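Local coordinates for protein L544 (Acanthamoeba polyphaga mimivirus, PDB 4AMQ) that probably acts as a nucleotidyl transferase, binding manganese at a cluster of aspartates, and has been linked with transcription-coupled DNA repair, at residues R60-T65 and I269-G274; D109-L114 and K177-G182. One frame throughout, in Å; residues are numbered along the deposited sequence.

Interaction 1. Residues R60-T65 and I269-G274; sequences RIPYIT and IETKFG
Glu270, near the end of helix 259-272, points its side chain at the loop 60-65 and meets that loop along its length. CB of Glu270 lies 4.1 Å from CD of Pro62. CG of Glu270 is 3.9 Å from the CG2 methyl of Ile61; the bend at chi2 (-63°) then swings CD of Glu270 obliquely across that CG2, to 3.5 Å. Both carboxylate oxygens lie against the same methyl; OE1 also pairs with Lys277, and OE2 with Arg59 and Arg252, which probably offsets much of the charge of this buried group. OE1 further accepts a hydrogen bond from a water that donates to Glu270 O as well and takes the N-H of Tyr63, at 3.0 Å from its N. Glu270 O is approached by Pro62 CG at 3.2 Å and, near the plane of the Tyr63 ring, by that ring's CD2 edge at 3.4 Å. A second water bridges Tyr63 O and Gly274 O. Gly274 lets the ring come close, with CD2 of Tyr63 3.5 Å from its CA. Close to the manganese site, the contact thus joins the nucleotidyltransferase part, at the loop between helix 55-58 and strand 66-72, to the helical part, where helices 259-272 and 274-292 meet.

Interaction 2. Residues D109-L114 and K177-G182; sequences DDRFLL and KILRGG
Arg111 and Arg180 tie the turn of a small beta hairpin, formed by strands 176-178 and 184-186, to the 3-10 turn that follows strand 99-108. The guanidinium of Arg111 meets the hairpin end-on: NH2 donates to Arg180 O at 3.0 Å and NH1 to the same oxygen at 3.2 Å. The carbonyl oxygen lies in the guanidinium plane, but both nitrogens come to it from one face of the carbonyl, NH1 standing 38° out of the carbonyl plane, and neither bond is straight. Much straighter is the side-on grip on Asp109, where NE of Arg111 reaches OD1 at 2.9 Å and NH2 reaches OD2 at 2.8 Å (169°), each on a syn lone pair. This salt bridge fixes the rotation of the guanidinium and leaves NH2 shared between the carboxylate and the hairpin carbonyl. Asp109 CG is anti to its own N (chi1 -175°), which also lets OD1 accept a weak bond from the backbone N of Arg111, an Asx turn at the start of the 3-10 segment. Leu179 lays its aliphatic side chain against the ion pair: its CB is 3.7 Å from Arg111 NH2, and its CG packs 3.9 Å from Asp109 OD2. Looser is the approach of Arg180, whose CG comes 4.4 Å from CZ of Phe112 before the chain bends at chi2 and its NH1 goes on to bond Ile127 O. Phe112 leans on Lys124 of helix 118-125 and Leu162 of helix 152-163, Arg180 also touches Leu162, and Leu179 rests on Leu165 of strand 164-167, an outermost strand of the six-stranded sheet.

How the interactions relate
The chain's centre lies between interactions 1 and 2, whose own centres are 38 Å apart and whose nearest atoms are about 24 Å apart. Both segments of interaction 2 fall between 60-65 and 269-274 in the sequence. Both interactions are anchored to one mixed sheet: the loop 60-65 leads into strand 66-72, and strand 99-108 runs out into the turn at 109-114. Interaction 1 is the one beside the manganese site, the Ile61 side chain being about 7 Å from a bound manganese ion, whose ligands include Asp66 and Asp68. It connects the nucleotidyltransferase region to the helical region, whereas interaction 2 stays inside the former and fastens a peripheral hairpin.

Interaction 1. Residues R60-T65 and I269-G274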
# COMPACT_ATOMS: atom_id res chain seq x y z
N ARG A 60 -6.73 9.14 -12.72
CA ARG A 60 -5.65 10.00 -13.18
C ARG A 60 -5.38 11.16 -12.23
O ARG A 60 -5.24 12.30 -12.67
CB ARG A 60 -5.96 10.54 -14.58
CG ARG A 60 -6.13 9.46 -15.64
CD ARG A 60 -6.48 10.07 -16.98
NE ARG A 60 -6.23 9.16 -18.09
CZ ARG A 60 -7.14 8.34 -18.62
NH1 ARG A 60 -8.38 8.32 -18.13
NH2 ARG A 60 -6.82 7.55 -19.63
N ILE A 61 -5.32 10.88 -10.93
CA ILE A 61 -5.02 11.91 -9.95
C ILE A 61 -3.66 12.55 -10.24
O ILE A 61 -2.73 11.87 -10.66
CB ILE A 61 -5.02 11.36 -8.51
CG1 ILE A 61 -3.94 10.29 -8.34
CG2 ILE A 61 -6.40 10.82 -8.14
CD1 ILE A 61 -3.74 9.84 -6.91
N PRO A 62 -3.55 13.87 -10.02
CA PRO A 62 -2.33 14.61 -10.38
C PRO A 62 -1.08 14.10 -9.67
O PRO A 62 -0.03 14.00 -10.29
CB PRO A 62 -2.66 16.05 -9.96
CG PRO A 62 -3.75 15.92 -8.96
CD PRO A 62 -4.56 14.73 -9.39
N TYR A 63 -1.20 13.79 -8.38
CA TYR A 63 -0.05 13.32 -7.62
C TYR A 63 -0.03 11.80 -7.52
O TYR A 63 -0.43 11.23 -6.51
CB TYR A 63 -0.02 13.94 -6.23
CG TYR A 63 0.20 15.44 -6.24
CD1 TYR A 63 1.48 15.97 -6.32
CD2 TYR A 63 -0.88 16.32 -6.16
CE1 TYR A 63 1.68 17.34 -6.32
CE2 TYR A 63 -0.68 17.68 -6.17
CZ TYR A 63 0.60 18.19 -6.25
OH TYR A 63 0.80 19.55 -6.25
N ILE A 64 0.44 11.15 -8.58
CA ILE A 64 0.43 9.69 -8.66
C ILE A 64 0.98 9.03 -7.40
O ILE A 64 2.04 9.40 -6.90
CB ILE A 64 1.22 9.19 -9.89
CG1 ILE A 64 0.62 9.77 -11.17
CG2 ILE A 64 1.23 7.67 -9.94
CD1 ILE A 64 1.33 9.33 -12.43
N THR A 65 0.24 8.05 -6.89
CA THR A 65 0.65 7.31 -5.70
C THR A 65 1.07 5.89 -6.06
O THR A 65 2.21 5.49 -5.80
CB THR A 65 -0.48 7.25 -4.66
OG1 THR A 65 -1.66 6.71 -5.27
CG2 THR A 65 -0.78 8.64 -4.13
N ILE A 269 -8.94 16.92 -1.89
CA ILE A 269 -8.20 15.71 -1.57
C ILE A 269 -7.00 15.51 -2.50
O ILE A 269 -5.89 15.23 -2.04
CB ILE A 269 -9.12 14.47 -1.65
CG1 ILE A 269 -10.25 14.59 -0.61
CG2 ILE A 269 -8.33 13.19 -1.45
CD1 ILE A 269 -11.30 13.50 -0.71
N GLU A 270 -7.22 15.67 -3.80
CA GLU A 270 -6.23 15.28 -4.80
C GLU A 270 -5.31 16.40 -5.29
O GLU A 270 -4.21 16.14 -5.78
CB GLU A 270 -6.93 14.61 -5.99
CG GLU A 270 -7.82 13.44 -5.62
CD GLU A 270 -7.05 12.29 -4.99
OE1 GLU A 270 -5.80 12.36 -4.95
OE2 GLU A 270 -7.69 11.31 -4.55
N THR A 271 -5.75 17.65 -5.19
CA THR A 271 -4.92 18.76 -5.65
C THR A 271 -4.37 19.60 -4.50
O THR A 271 -3.16 19.73 -4.34
CB THR A 271 -5.66 19.66 -6.67
OG1 THR A 271 -5.96 18.90 -7.84
CG2 THR A 271 -4.80 20.85 -7.06
N LYS A 272 -5.27 20.17 -3.71
CA LYS A 272 -4.85 21.00 -2.59
C LYS A 272 -3.96 20.24 -1.61
O LYS A 272 -2.94 20.76 -1.16
CB LYS A 272 -6.06 21.58 -1.87
CG LYS A 272 -5.70 22.53 -0.74
CD LYS A 272 -6.93 23.20 -0.17
CE LYS A 272 -6.57 24.03 1.05
NZ LYS A 272 -5.55 25.07 0.73
N PHE A 273 -4.35 19.01 -1.28
CA PHE A 273 -3.59 18.21 -0.33
C PHE A 273 -2.97 16.98 -0.97
O PHE A 273 -2.49 16.07 -0.29
CB PHE A 273 -4.48 17.79 0.85
CG PHE A 273 -5.04 18.96 1.62
CD1 PHE A 273 -4.20 19.81 2.32
CD2 PHE A 273 -6.41 19.20 1.65
CE1 PHE A 273 -4.72 20.88 3.03
CE2 PHE A 273 -6.92 20.26 2.36
CZ PHE A 273 -6.08 21.11 3.05
N GLY A 274 -2.97 16.95 -2.30
CA GLY A 274 -2.44 15.82 -3.05
C GLY A 274 -1.03 15.42 -2.68
O GLY A 274 -0.73 14.23 -2.59
O HOH W 1 -1.53 11.87 -3.88
O HOH W 2 -3.35 13.71 -6.33

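Interaction 2. Residues D109-L114 and K177-G182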
# COMPACT_ATOMS: atom_id res chain seq x y z
N ASP A 109 -3.23 -18.63 5.98
CA ASP A 109 -2.85 -19.49 7.09
C ASP A 109 -3.96 -19.45 8.12
O ASP A 109 -3.98 -18.59 9.00
CB ASP A 109 -1.53 -19.01 7.70
CG ASP A 109 -1.01 -19.95 8.78
OD1 ASP A 109 -1.78 -20.83 9.22
OD2 ASP A 109 0.16 -19.79 9.18
N ASP A 110 -4.90 -20.39 8.02
CA ASP A 110 -6.14 -20.34 8.79
C ASP A 110 -5.96 -20.42 10.31
O ASP A 110 -6.91 -20.20 11.06
CB ASP A 110 -7.11 -21.42 8.31
CG ASP A 110 -7.67 -21.12 6.93
OD1 ASP A 110 -7.82 -19.92 6.59
OD2 ASP A 110 -7.97 -22.07 6.18
N ARG A 111 -4.74 -20.72 10.76
CA ARG A 111 -4.44 -20.72 12.19
C ARG A 111 -4.54 -19.31 12.74
O ARG A 111 -4.68 -19.10 13.95
CB ARG A 111 -3.04 -21.29 12.45
CG ARG A 111 -2.83 -22.71 11.95
CD ARG A 111 -1.37 -23.15 12.12
NE ARG A 111 -0.45 -22.28 11.39
CZ ARG A 111 0.87 -22.26 11.57
NH1 ARG A 111 1.44 -23.07 12.46
NH2 ARG A 111 1.62 -21.43 10.87
N PHE A 112 -4.45 -18.33 11.85
CA PHE A 112 -4.60 -16.93 12.22
C PHE A 112 -5.99 -16.43 11.84
O PHE A 112 -6.26 -15.24 11.91
CB PHE A 112 -3.51 -16.08 11.56
CG PHE A 112 -2.12 -16.43 12.02
CD1 PHE A 112 -1.60 -15.87 13.17
CD2 PHE A 112 -1.34 -17.32 11.30
CE1 PHE A 112 -0.33 -16.18 13.60
CE2 PHE A 112 -0.07 -17.65 11.73
CZ PHE A 112 0.43 -17.08 12.88
N LEU A 113 -6.86 -17.36 11.44
CA LEU A 113 -8.25 -17.02 11.18
C LEU A 113 -9.04 -17.01 12.48
O LEU A 113 -9.66 -18.01 12.85
CB LEU A 113 -8.88 -18.01 10.18
CG LEU A 113 -10.35 -17.74 9.83
CD1 LEU A 113 -10.55 -16.28 9.48
CD2 LEU A 113 -10.80 -18.63 8.68
N LEU A 114 -9.00 -15.88 13.18
CA LEU A 114 -9.65 -15.76 14.47
C LEU A 114 -11.17 -15.70 14.34
O LEU A 114 -11.70 -15.43 13.27
CB LEU A 114 -9.14 -14.53 15.21
CG LEU A 114 -8.17 -14.74 16.37
CD1 LEU A 114 -7.16 -15.82 16.04
CD2 LEU A 114 -7.45 -13.45 16.73
N LYS A 177 7.13 -22.81 0.88
CA LYS A 177 7.22 -21.75 1.89
C LYS A 177 7.10 -22.35 3.29
O LYS A 177 6.28 -23.24 3.52
CB LYS A 177 6.11 -20.72 1.65
CG LYS A 177 6.08 -19.56 2.64
CD LYS A 177 4.91 -18.62 2.34
CE LYS A 177 4.83 -17.46 3.32
NZ LYS A 177 6.00 -16.54 3.22
N ILE A 178 7.92 -21.87 4.21
CA ILE A 178 7.83 -22.30 5.60
C ILE A 178 7.05 -21.27 6.42
O ILE A 178 7.39 -20.09 6.43
CB ILE A 178 9.21 -22.48 6.26
CG1 ILE A 178 10.16 -23.24 5.32
CG2 ILE A 178 9.08 -23.21 7.59
CD1 ILE A 178 9.96 -24.74 5.31
N LEU A 179 6.00 -21.73 7.10
CA LEU A 179 5.19 -20.85 7.93
C LEU A 179 5.68 -20.86 9.38
O LEU A 179 6.53 -21.66 9.75
CB LEU A 179 3.72 -21.27 7.88
CG LEU A 179 2.90 -20.98 6.62
CD1 LEU A 179 3.74 -20.36 5.51
CD2 LEU A 179 2.21 -22.25 6.13
N ARG A 180 5.12 -19.96 10.18
CA ARG A 180 5.42 -19.92 11.61
C ARG A 180 5.27 -21.31 12.22
O ARG A 180 4.39 -22.08 11.82
CB ARG A 180 4.49 -18.94 12.33
CG ARG A 180 4.71 -17.47 11.98
CD ARG A 180 5.91 -16.89 12.71
NE ARG A 180 6.11 -15.47 12.42
CZ ARG A 180 5.57 -14.48 13.13
NH1 ARG A 180 4.81 -14.76 14.18
NH2 ARG A 180 5.80 -13.22 12.81
N GLY A 181 6.13 -21.62 13.18
CA GLY A 181 6.07 -22.91 13.86
C GLY A 181 6.73 -24.03 13.09
O GLY A 181 6.85 -25.15 13.58
N GLY A 182 7.15 -23.73 11.87
CA GLY A 182 7.84 -24.70 11.04
C GLY A 182 6.93 -25.46 10.09
O GLY A 182 7.34 -26.45 9.48